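Local coordinates for putative NADH-flavin reductase (Lactobacillus casei ATCC 334, PDB 3H2S), which binds NADPH through a Rossmann-type domain and probably acts as an NAD(P)H-dependent oxidoreductase, at residues 86-89 with 90-93; 114-118 with 119-123; 137-140 with 141-145; 186-189 with 190-193; 197-201 with 202-206. All coordinates share one frame; numbering follows the deposited sequence.

Contact 1 (86-89 with 90-93); sequences ATHL and VSLL
Ser-91 folds back on His-88 near the C-terminal end of helix 80-91, a worked example of how a serine hydroxyl near a helix end can bond to a carbonyl of the preceding turn. With chi1 at 81° its OG lies between the backbone N and the carbonyl carbon and gives a hydrogen bond of 2.6 Å to His-88 O. A water closes a second link: it donates to Ser-91 OG over 2.9 Å and is also hydrogen-bonded to His-88 ND1. The other ring nitrogen, NE2, reaches the carbonyl of Leu-55, so the imidazole is held at both nitrogens.

The main-chain bonds change character along the segment. Val-90 N meets Ala-86 O almost straight (2.9 Å, 175°), and Ser-91 N follows to Thr-87 O. Leu-92 N makes its firmer bond to Leu-89 O, three residues back, at 3.0 Å, and a weak one to His-88 O.

Apolar groups line another side. Leu-92 sets CG over one face of the His-88 ring, offset toward the rim, while Leu-93 CD1 lies 4.1 Å from Leu-89 CG.

The helix links strands 65-68 and 99-103 in a beta-alpha-beta unit. Leu-89, Val-90 and Leu-93 lean on Phe-102 and Ala-100 of strand 99-103, Phe-144 of helix 132-145 covers Thr-87 and Val-90, and Thr-87 packs against Thr-87 of the second subunit.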
# COMPACT_ATOMS: atom_id res chain seq x y z
N ALA A 86 -6.76 -0.45 2.88
CA ALA A 86 -6.44 0.96 2.74
C ALA A 86 -5.66 1.26 1.46
O ALA A 86 -5.92 2.27 0.79
CB ALA A 86 -5.68 1.47 3.98
N THR A 87 -4.62 0.46 1.18
CA THR A 87 -3.83 0.69 -0.03
C THR A 87 -4.72 0.56 -1.25
O THR A 87 -4.55 1.28 -2.23
CB THR A 87 -2.64 -0.30 -0.15
OG1 THR A 87 -3.13 -1.64 -0.29
CG2 THR A 87 -1.69 -0.22 1.09
N HIS A 88 -5.65 -0.40 -1.22
CA HIS A 88 -6.54 -0.58 -2.35
C HIS A 88 -7.44 0.64 -2.52
O HIS A 88 -7.64 1.13 -3.64
CB HIS A 88 -7.40 -1.85 -2.19
CG HIS A 88 -8.24 -2.15 -3.40
ND1 HIS A 88 -7.69 -2.33 -4.65
CD2 HIS A 88 -9.59 -2.09 -3.58
CE1 HIS A 88 -8.66 -2.49 -5.53
NE2 HIS A 88 -9.82 -2.31 -4.92
N LEU A 89 -8.05 1.07 -1.42
CA LEU A 89 -8.92 2.27 -1.47
C LEU A 89 -8.20 3.50 -2.01
O LEU A 89 -8.72 4.22 -2.88
CB LEU A 89 -9.52 2.57 -0.09
CG LEU A 89 -10.51 3.75 -0.07
CD1 LEU A 89 -11.55 3.66 -1.20
CD2 LEU A 89 -11.19 3.89 1.29
N VAL A 90 -7.02 3.79 -1.46
CA VAL A 90 -6.19 4.89 -1.95
C VAL A 90 -5.93 4.79 -3.46
O VAL A 90 -6.02 5.78 -4.19
CB VAL A 90 -4.86 5.01 -1.17
CG1 VAL A 90 -3.88 5.97 -1.88
CG2 VAL A 90 -5.14 5.51 0.26
N SER A 91 -5.72 3.57 -3.96
CA SER A 91 -5.41 3.40 -5.37
C SER A 91 -6.59 3.79 -6.26
O SER A 91 -6.40 4.12 -7.43
CB SER A 91 -4.98 1.96 -5.66
OG SER A 91 -6.10 1.09 -5.77
N LEU A 92 -7.79 3.79 -5.69
CA LEU A 92 -9.00 4.14 -6.45
C LEU A 92 -9.28 5.63 -6.38
O LEU A 92 -10.21 6.12 -7.02
CB LEU A 92 -10.22 3.38 -5.90
CG LEU A 92 -10.11 1.86 -5.77
CD1 LEU A 92 -11.37 1.28 -5.14
CD2 LEU A 92 -9.87 1.26 -7.17
N LEU A 93 -8.55 6.34 -5.52
CA LEU A 93 -8.83 7.75 -5.31
C LEU A 93 -7.83 8.70 -5.97
O LEU A 93 -7.87 9.90 -5.74
CB LEU A 93 -8.94 8.04 -3.82
CG LEU A 93 -9.93 7.14 -3.09
CD1 LEU A 93 -9.96 7.51 -1.64
CD2 LEU A 93 -11.32 7.25 -3.72
O HOH W 1 -5.33 -1.71 -5.95

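Contact 2 (114-118 with 119-123); sequences ADHPM and ILDFP
A short 3-10 turn in the long loop between strand 99-103 and helix 132-145 is clasped on its outer side by His-116 and Asp-121, within a surface stretch whose Met-118 side chain lies about 8 Å from the bound NADPH. His-116 NE2 donates to Asp-121 OD2 in a very short bond of 2.5 Å. The carboxylate meets the ring at its edge, and the two planes stand 87° apart. At the other end of the imidazole, ND1 donates to Asp-115 OD1 at 3.0 Å, close to the ring plane and nearly end-on to the acceptor oxygen. Two carboxylates on one ring would be expected to favour its doubly protonated, charged form. A leucine in place of His-116 would probably leave Asp-115 and Asp-121 each without the ring N-H it accepts and set the Asp-121 carboxylate free to turn.

Within the turn itself Leu-120 N bonds to Pro-117 O and Asp-121 N to Met-118 O (2.9 Å). Leu-120 runs alongside Pro-117, CD1 against CD at 3.9 Å. Met-118, a selenomethionine, lays CG 3.8 Å from Phe-122 CE1 and holds SE at the edge of that ring, 5.4 Å from its centroid, a Met-aromatic contact; Ile-119 CA sits over the ring centre. Tyr-139 of helix 132-145 backs Pro-117, Ile-119 and Leu-120. Consecutive bonds from each N-H to the carbonyl three residues earlier, continued by Phe-122 N to Ile-119 O, are the signature of a 3-10 helix.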
# COMPACT_ATOMS: atom_id res chain seq x y z
N ALA A 114 4.34 11.64 25.85
CA ALA A 114 5.27 11.11 24.88
C ALA A 114 5.17 11.89 23.58
O ALA A 114 4.18 12.59 23.35
CB ALA A 114 5.02 9.63 24.63
N ASP A 115 6.15 11.72 22.71
CA ASP A 115 6.18 12.44 21.45
C ASP A 115 6.30 11.49 20.26
O ASP A 115 6.63 11.92 19.15
CB ASP A 115 7.33 13.46 21.45
CG ASP A 115 8.70 12.81 21.49
OD1 ASP A 115 8.77 11.57 21.60
OD2 ASP A 115 9.71 13.52 21.30
N HIS A 116 5.92 10.23 20.45
CA HIS A 116 6.04 9.22 19.40
C HIS A 116 5.05 8.08 19.65
O HIS A 116 4.57 7.92 20.78
CB HIS A 116 7.47 8.67 19.34
CG HIS A 116 7.88 7.95 20.59
ND1 HIS A 116 8.20 8.62 21.76
CD2 HIS A 116 7.88 6.64 20.90
CE1 HIS A 116 8.46 7.74 22.71
NE2 HIS A 116 8.27 6.53 22.22
N PRO A 117 4.65 7.37 18.59
CA PRO A 117 3.64 6.31 18.69
C PRO A 117 4.00 5.25 19.72
O PRO A 117 5.16 4.80 19.79
CB PRO A 117 3.63 5.70 17.28
CG PRO A 117 4.19 6.76 16.37
CD PRO A 117 5.17 7.53 17.22
N MSE A 118 3.04 4.88 20.56
CA MSE A 118 3.32 4.04 21.73
C MSE A 118 3.75 2.64 21.32
O MSE A 118 4.48 1.98 22.06
CB MSE A 118 2.11 3.97 22.65
CG MSE A 118 0.90 3.24 22.04
SE MSE A 118 -0.61 3.13 23.29
CE MSE A 118 -1.29 4.97 23.10
N ILE A 119 3.29 2.18 20.16
CA ILE A 119 3.65 0.84 19.66
C ILE A 119 5.16 0.67 19.56
O ILE A 119 5.68 -0.44 19.70
CB ILE A 119 3.02 0.55 18.27
CG1 ILE A 119 3.15 -0.94 17.90
CG2 ILE A 119 3.62 1.43 17.18
CD1 ILE A 119 2.34 -1.33 16.66
N LEU A 120 5.88 1.76 19.36
CA LEU A 120 7.34 1.70 19.25
C LEU A 120 7.99 1.27 20.56
O LEU A 120 9.10 0.74 20.57
CB LEU A 120 7.91 3.04 18.80
CG LEU A 120 7.38 3.55 17.45
CD1 LEU A 120 8.00 4.88 17.11
CD2 LEU A 120 7.68 2.53 16.36
N ASP A 121 7.30 1.48 21.67
CA ASP A 121 7.84 1.16 22.99
C ASP A 121 7.31 -0.16 23.55
O ASP A 121 7.68 -0.55 24.66
CB ASP A 121 7.54 2.30 23.96
CG ASP A 121 8.25 3.59 23.59
OD1 ASP A 121 9.43 3.52 23.17
OD2 ASP A 121 7.63 4.66 23.69
N PHE A 122 6.43 -0.82 22.82
CA PHE A 122 5.91 -2.11 23.27
C PHE A 122 7.04 -3.12 23.46
O PHE A 122 7.99 -3.15 22.66
CB PHE A 122 4.89 -2.66 22.26
CG PHE A 122 3.55 -1.96 22.29
CD1 PHE A 122 3.33 -0.89 23.14
CD2 PHE A 122 2.52 -2.37 21.46
CE1 PHE A 122 2.12 -0.20 23.12
CE2 PHE A 122 1.30 -1.71 21.45
CZ PHE A 122 1.09 -0.64 22.30
N PRO A 123 6.95 -3.95 24.51
CA PRO A 123 7.88 -5.06 24.74
C PRO A 123 7.82 -6.09 23.62
O PRO A 123 6.79 -6.21 22.94
CB PRO A 123 7.36 -5.69 26.03
CG PRO A 123 6.55 -4.65 26.69
CD PRO A 123 5.95 -3.82 25.59

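Contact 3 (137-140 with 141-145); sequences YQYY and EYQFL. With NDP (NADPH dihydro-nicotinamide-adenine-dinucleotide phosphate), chain C.
Gln-138 and Glu-141 lie side by side and point the same way, one turn apart on helix 132-145, their amide and carboxylate planes 36° from each other. Gln-138 NE2 gives a nearly straight bond to Glu-141 OE1 (3.0 Å), which it meets on the syn side, and also donates to O3D of the NADPH ribose at 3.1 Å. Gln-138 OE1 accepts from the ribose O2D at 2.7 Å. The amide thus grips both hydroxyls of the nicotinamide-side sugar, an arrangement consistent with Glu-141, in the second shell, setting which way round the amide sits, since its carboxylate can accept only from the NH2 end.

On the opposite flank Gln-143 touches two tyrosines. Its CG lies over one face of Tyr-139, 4.2 Å from the ring centroid in a CH-pi contact, and its amide slants across the same ring. Tyr-140 is approached differently: Gln-143 NE2 comes to the edge of the ring, 3.5 Å from CD1, with the two planes only 20° apart. With CD anti to CA (chi2 -172°), the amide reaches both rings.

Glu-141 packs on Ala-86 of helix 80-91, Glu-141 and Leu-145 meet Phe-102 of strand 99-103, and Met-147 of the second subunit covers Tyr-137, Tyr-140 and Gln-143.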
# COMPACT_ATOMS: atom_id res chain seq x y z
N TYR A 137 -0.35 -3.63 11.90
CA TYR A 137 -0.73 -3.28 10.53
C TYR A 137 -1.55 -2.00 10.42
O TYR A 137 -1.47 -1.31 9.41
CB TYR A 137 -1.41 -4.46 9.84
CG TYR A 137 -0.41 -5.42 9.26
CD1 TYR A 137 -0.18 -6.67 9.84
CD2 TYR A 137 0.27 -5.10 8.09
CE1 TYR A 137 0.71 -7.57 9.27
CE2 TYR A 137 1.14 -6.00 7.50
CZ TYR A 137 1.36 -7.23 8.09
OH TYR A 137 2.20 -8.11 7.46
N GLN A 138 -2.26 -1.63 11.48
CA GLN A 138 -2.92 -0.32 11.52
C GLN A 138 -1.94 0.82 11.74
O GLN A 138 -2.17 1.94 11.27
CB GLN A 138 -4.02 -0.28 12.58
CG GLN A 138 -5.24 -1.02 12.16
CD GLN A 138 -6.51 -0.32 12.57
OE1 GLN A 138 -6.93 -0.43 13.72
NE2 GLN A 138 -7.17 0.34 11.63
N TYR A 139 -0.87 0.55 12.49
CA TYR A 139 0.22 1.49 12.57
C TYR A 139 0.82 1.71 11.17
O TYR A 139 1.01 2.83 10.74
CB TYR A 139 1.28 0.97 13.54
CG TYR A 139 2.56 1.78 13.53
CD1 TYR A 139 2.56 3.10 13.93
CD2 TYR A 139 3.74 1.24 13.02
CE1 TYR A 139 3.73 3.87 13.87
CE2 TYR A 139 4.91 1.98 13.02
CZ TYR A 139 4.91 3.28 13.46
OH TYR A 139 6.06 4.03 13.42
N TYR A 140 1.10 0.62 10.46
CA TYR A 140 1.55 0.69 9.06
C TYR A 140 0.53 1.40 8.15
O TYR A 140 0.92 2.16 7.26
CB TYR A 140 1.87 -0.69 8.52
CG TYR A 140 3.09 -1.37 9.17
CD1 TYR A 140 4.15 -0.63 9.66
CD2 TYR A 140 3.19 -2.75 9.18
CE1 TYR A 140 5.29 -1.26 10.19
CE2 TYR A 140 4.30 -3.40 9.71
CZ TYR A 140 5.35 -2.64 10.20
OH TYR A 140 6.46 -3.28 10.71
N GLU A 141 -0.75 1.11 8.34
CA GLU A 141 -1.82 1.78 7.57
C GLU A 141 -1.74 3.30 7.75
O GLU A 141 -1.77 4.06 6.78
CB GLU A 141 -3.20 1.27 8.01
CG GLU A 141 -4.37 2.01 7.39
CD GLU A 141 -5.71 1.57 7.95
OE1 GLU A 141 -5.75 0.86 8.99
OE2 GLU A 141 -6.73 2.02 7.40
N TYR A 142 -1.52 3.72 8.99
CA TYR A 142 -1.33 5.14 9.30
C TYR A 142 -0.08 5.72 8.61
O TYR A 142 -0.11 6.82 8.08
CB TYR A 142 -1.21 5.29 10.82
CG TYR A 142 -0.63 6.60 11.26
CD1 TYR A 142 0.52 6.64 12.03
CD2 TYR A 142 -1.28 7.79 10.99
CE1 TYR A 142 1.03 7.84 12.49
CE2 TYR A 142 -0.80 9.00 11.48
CZ TYR A 142 0.35 9.01 12.25
OH TYR A 142 0.86 10.20 12.72
N GLN A 143 1.00 4.96 8.61
CA GLN A 143 2.22 5.43 7.96
C GLN A 143 2.05 5.45 6.44
O GLN A 143 2.58 6.34 5.77
CB GLN A 143 3.40 4.53 8.33
CG GLN A 143 3.82 4.62 9.79
CD GLN A 143 5.11 3.88 10.04
OE1 GLN A 143 6.07 4.46 10.55
NE2 GLN A 143 5.19 2.66 9.53
N PHE A 144 1.35 4.45 5.91
CA PHE A 144 1.08 4.39 4.47
C PHE A 144 0.28 5.61 4.00
O PHE A 144 0.56 6.19 2.96
CB PHE A 144 0.30 3.13 4.10
CG PHE A 144 -0.32 3.20 2.73
CD1 PHE A 144 0.45 3.00 1.60
CD2 PHE A 144 -1.67 3.48 2.58
CE1 PHE A 144 -0.09 3.13 0.33
CE2 PHE A 144 -2.25 3.54 1.31
CZ PHE A 144 -1.45 3.40 0.19
N LEU A 145 -0.74 5.98 4.77
CA LEU A 145 -1.57 7.12 4.38
C LEU A 145 -0.73 8.39 4.16
O LEU A 145 -0.92 9.12 3.19
CB LEU A 145 -2.67 7.37 5.42
CG LEU A 145 -3.80 6.33 5.51
CD1 LEU A 145 -4.74 6.69 6.66
CD2 LEU A 145 -4.58 6.17 4.22
PA NDP C . -16.25 -4.78 13.38
O1A NDP C . -15.47 -6.01 13.92
O2A NDP C . -17.58 -4.48 13.97
O5B NDP C . -16.38 -5.37 11.79
C5B NDP C . -15.92 -4.35 10.88
C4B NDP C . -16.40 -4.67 9.41
O4B NDP C . -15.40 -5.44 8.78
C3B NDP C . -17.69 -5.56 9.38
O3B NDP C . -18.60 -4.89 8.58
C2B NDP C . -17.16 -6.88 8.67
O2B NDP C . -18.06 -7.58 7.89
C1B NDP C . -16.01 -6.25 7.82
N9A NDP C . -15.03 -7.28 7.44
C8A NDP C . -14.18 -7.96 8.36
N7A NDP C . -13.36 -8.82 7.76
C5A NDP C . -13.64 -8.68 6.39
C6A NDP C . -13.06 -9.32 5.28
N6A NDP C . -12.09 -10.26 5.50
N1A NDP C . -13.69 -9.21 4.06
C2A NDP C . -14.64 -8.23 3.94
N3A NDP C . -15.14 -7.41 4.91
C4A NDP C . -14.67 -7.72 6.16
O3 NDP C . -15.22 -3.66 13.78
PN NDP C . -15.18 -2.27 14.63
O1N NDP C . -16.37 -1.40 14.19
O2N NDP C . -15.26 -2.73 16.05
O5D NDP C . -13.83 -1.42 14.29
C5D NDP C . -13.79 -0.43 13.25
C4D NDP C . -12.38 0.19 13.26
O4D NDP C . -12.13 0.56 14.61
C3D NDP C . -11.20 -0.71 12.80
O3D NDP C . -10.24 0.06 12.15
C2D NDP C . -10.70 -1.28 14.18
O2D NDP C . -9.34 -1.60 14.14
C1D NDP C . -10.90 0.02 15.03
N1N NDP C . -10.80 -0.26 16.46
C2N NDP C . -9.65 0.32 17.15
C3N NDP C . -9.44 -0.19 18.58
C7N NDP C . -8.60 0.81 19.36
O7N NDP C . -7.64 1.35 18.82
N7N NDP C . -8.84 0.96 20.72
C4N NDP C . -10.62 -0.74 19.35
C5N NDP C . -11.58 -1.55 18.53
C6N NDP C . -11.71 -1.23 17.05
P2B NDP C . -19.17 -8.55 8.58
O1X NDP C . -20.24 -7.66 9.32
O2X NDP C . -19.99 -9.20 7.40
O3X NDP C . -18.56 -9.54 9.52

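Contact 4 (186-189 with 190-193); sequences HITT and GNMA
Thr-188 OG1 is gripped twice: it accepts from Asn-191 N at 3.1 Å and is hydrogen-bonded to the carbonyl of Pro-166. This is a threonine N-cap, placed just before helix 189-201, and it illustrates how a hydroxyl can take up an N-H that has no preceding turn to bond to. The chi1 of 64° makes it possible, swinging OG1 between the backbone N and the carbonyl carbon and so over the first turn.

The main chain takes over at once. Met-192 N reaches Thr-188 O at 2.9 Å in an almost straight bond, and Ala-193 N bonds to Thr-189 O at 3.0 Å. Asn-191 directs its amide outward from the helix, OD1 to Thr-168 N and ND2 to Asp-214 OD1, an oxygen that also receives Thr-188 N and so ties the cap to strand 209-214. Thr-189 OG1 binds Gly-165 N, beside Arg-11 of the NADPH site.

Ile-187 closes the apolar side, its CG1 4.3 Å from CB of the selenomethionine Met-192. Beyond CG1 the chain bends, and the terminal CD1 presses to 3.4 Å from Asn-191 CB.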
# COMPACT_ATOMS: atom_id res chain seq x y z
N HIS A 186 -11.99 6.59 26.29
CA HIS A 186 -13.01 5.84 25.56
C HIS A 186 -13.78 6.72 24.60
O HIS A 186 -13.89 7.94 24.79
CB HIS A 186 -13.97 5.12 26.52
CG HIS A 186 -14.51 6.01 27.60
ND1 HIS A 186 -15.54 6.90 27.39
CD2 HIS A 186 -14.11 6.20 28.88
CE1 HIS A 186 -15.81 7.53 28.52
NE2 HIS A 186 -14.94 7.14 29.43
N ILE A 187 -14.26 6.10 23.52
CA ILE A 187 -15.14 6.74 22.56
C ILE A 187 -16.19 5.72 22.12
O ILE A 187 -15.85 4.57 21.85
CB ILE A 187 -14.35 7.25 21.33
CG1 ILE A 187 -15.30 7.91 20.31
CG2 ILE A 187 -13.64 6.09 20.64
CD1 ILE A 187 -15.51 9.38 20.52
N THR A 188 -17.46 6.11 22.14
CA THR A 188 -18.52 5.25 21.66
C THR A 188 -18.58 5.20 20.14
O THR A 188 -18.14 6.13 19.45
CB THR A 188 -19.91 5.65 22.22
OG1 THR A 188 -20.27 6.96 21.73
CG2 THR A 188 -19.88 5.66 23.75
N THR A 189 -19.16 4.12 19.61
CA THR A 189 -19.43 4.04 18.18
C THR A 189 -20.27 5.23 17.70
O THR A 189 -20.05 5.75 16.61
CB THR A 189 -20.11 2.71 17.80
OG1 THR A 189 -21.25 2.51 18.64
CG2 THR A 189 -19.16 1.54 18.00
N GLY A 190 -21.22 5.68 18.53
CA GLY A 190 -22.04 6.83 18.17
C GLY A 190 -21.24 8.12 18.03
O GLY A 190 -21.40 8.87 17.07
N ASN A 191 -20.33 8.34 18.97
CA ASN A 191 -19.51 9.56 18.97
C ASN A 191 -18.42 9.58 17.90
O ASN A 191 -18.21 10.60 17.23
CB ASN A 191 -18.90 9.80 20.36
CG ASN A 191 -19.85 10.52 21.27
OD1 ASN A 191 -20.68 11.30 20.80
ND2 ASN A 191 -19.83 10.18 22.56
N MSE A 192 -17.86 8.40 17.62
CA MSE A 192 -17.00 8.24 16.45
C MSE A 192 -17.77 8.59 15.18
O MSE A 192 -17.23 9.27 14.30
CB MSE A 192 -16.45 6.80 16.37
CG MSE A 192 -15.66 6.53 15.10
SE MSE A 192 -14.03 7.64 14.94
CE MSE A 192 -12.94 6.74 16.29
N ALA A 193 -19.02 8.15 15.09
CA ALA A 193 -19.85 8.49 13.93
C ALA A 193 -20.03 10.02 13.80
O ALA A 193 -19.95 10.55 12.69
CB ALA A 193 -21.22 7.79 13.99

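Contact 5 (197-201 with 202-206); sequences LDQLE and HPTAI
With CG anti to the carbonyl carbon (chi1 -75°) and a bend at chi2 (-65°), Gln-199 curls its chain past the last turn of helix 189-201 and brings the amide up to the backbone N-H groups of Thr-204 and Ala-205. There OE1 takes two main-chain donors, Thr-204 N at 2.9 Å and Ala-205 N at 3.1 Å. They arrive from opposite faces of the amide plane, each moderately tilted out of it, so one oxygen is held from both sides. Ala-205 CB closes against the same oxygen at 3.6 Å.

Where the helix stops, His-202 is the first residue to leave helical angles, yet its N still bonds to Asp-198 O at 2.9 Å. The next position cannot continue the pattern. Pro-203 N has no hydrogen to offer, although it stands 2.9 Å from Gln-199 O, and its ring lies against that carbonyl with CD 3.4 Å from the oxygen. A side chain of the final turn thus supplies the acceptor for the outgoing loop. An alanine at Gln-199 would probably leave the amide N-H groups of Thr-204 and Ala-205 without their shared acceptor and open a gap beside Ile-154 of strand 153-158.

Elsewhere on this turn Asp-198 and Glu-201 both form salt bridges with Arg-23, and Asp-198 is also hydrogen-bonded to Tyr-170 OH. The chemistry divides accordingly: charged groups anchor the helix to its surroundings, while a neutral, buried amide, needing no counter-ion, probably steadies the path of the chain toward strand 209-214.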
# COMPACT_ATOMS: atom_id res chain seq x y z
N LEU A 197 -18.70 12.11 10.48
CA LEU A 197 -19.61 12.91 9.69
C LEU A 197 -19.29 14.38 9.80
O LEU A 197 -19.44 15.11 8.83
CB LEU A 197 -21.08 12.64 10.07
CG LEU A 197 -21.77 11.58 9.20
CD1 LEU A 197 -21.77 11.98 7.73
CD2 LEU A 197 -21.12 10.21 9.39
N ASP A 198 -18.79 14.80 10.96
CA ASP A 198 -18.34 16.19 11.12
C ASP A 198 -17.24 16.50 10.12
O ASP A 198 -17.23 17.57 9.51
CB ASP A 198 -17.84 16.45 12.55
CG ASP A 198 -18.98 16.74 13.51
OD1 ASP A 198 -20.14 16.83 13.07
OD2 ASP A 198 -18.70 16.90 14.72
N GLN A 199 -16.26 15.60 10.01
CA GLN A 199 -15.16 15.80 9.06
C GLN A 199 -15.65 15.77 7.62
O GLN A 199 -15.17 16.53 6.78
CB GLN A 199 -14.08 14.74 9.27
CG GLN A 199 -13.23 14.98 10.51
CD GLN A 199 -12.41 16.27 10.42
OE1 GLN A 199 -11.98 16.67 9.35
NE2 GLN A 199 -12.28 16.95 11.54
N LEU A 200 -16.55 14.84 7.30
CA LEU A 200 -17.10 14.76 5.94
C LEU A 200 -17.80 16.07 5.54
O LEU A 200 -17.66 16.54 4.41
CB LEU A 200 -18.07 13.59 5.83
CG LEU A 200 -17.62 12.32 5.10
CD1 LEU A 200 -16.12 12.20 4.98
CD2 LEU A 200 -18.28 11.07 5.66
N GLU A 201 -18.55 16.65 6.48
CA GLU A 201 -19.33 17.85 6.19
C GLU A 201 -18.46 19.10 6.24
O GLU A 201 -18.66 20.02 5.46
CB GLU A 201 -20.54 17.98 7.11
CG GLU A 201 -21.62 16.94 6.84
CD GLU A 201 -22.88 17.16 7.66
OE1 GLU A 201 -22.78 17.63 8.82
OE2 GLU A 201 -23.99 16.91 7.13
N HIS A 202 -17.46 19.09 7.11
CA HIS A 202 -16.54 20.22 7.25
C HIS A 202 -15.12 19.71 7.47
O HIS A 202 -14.69 19.57 8.62
CB HIS A 202 -16.94 21.10 8.43
CG HIS A 202 -18.10 22.00 8.15
ND1 HIS A 202 -18.18 23.29 8.65
CD2 HIS A 202 -19.29 21.77 7.52
CE1 HIS A 202 -19.34 23.82 8.30
NE2 HIS A 202 -20.03 22.92 7.61
N PRO A 203 -14.43 19.29 6.39
CA PRO A 203 -13.13 18.65 6.58
C PRO A 203 -12.11 19.64 7.14
O PRO A 203 -11.95 20.73 6.61
CB PRO A 203 -12.72 18.22 5.16
CG PRO A 203 -13.88 18.46 4.28
CD PRO A 203 -14.84 19.36 4.98
N THR A 204 -11.57 19.33 8.31
CA THR A 204 -10.52 20.16 8.89
C THR A 204 -9.21 19.38 9.02
O THR A 204 -8.14 19.95 9.18
CB THR A 204 -10.93 20.71 10.28
OG1 THR A 204 -9.80 21.35 10.88
CG2 THR A 204 -11.38 19.61 11.18
N ALA A 205 -9.30 18.06 8.88
CA ALA A 205 -8.15 17.19 9.14
C ALA A 205 -7.69 16.44 7.88
O ALA A 205 -7.10 15.36 7.99
CB ALA A 205 -8.49 16.21 10.24
N ILE A 206 -7.90 17.04 6.71
CA ILE A 206 -7.43 16.43 5.47
C ILE A 206 -5.90 16.23 5.49
O ILE A 206 -5.15 17.12 5.90
CB ILE A 206 -7.86 17.24 4.22
CG1 ILE A 206 -9.36 17.03 3.95
CG2 ILE A 206 -7.03 16.81 3.00
CD1 ILE A 206 -9.95 17.98 2.91

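Taken from the N terminus, the five contacts follow in series; none nests in or crosses another, and each is local, joining adjoining segments and closing no long loop. Contact 1 lies on the helix between strands 65-68 and 99-103. Contact 2 shapes the loop leaving strand 99-103, and contact 3 lies on helix 132-145, which that loop enters. This helix is the hub: contact 3 touches both contact 1 and contact 2, and both helices touch the second subunit. Contacts 4 and 5 mark the start and end of helix 189-201, their centres 16 Å apart, and contact 5 leads on to strand 209-214. Contacts 3 and 4 lie on opposite sides of the chain's centre.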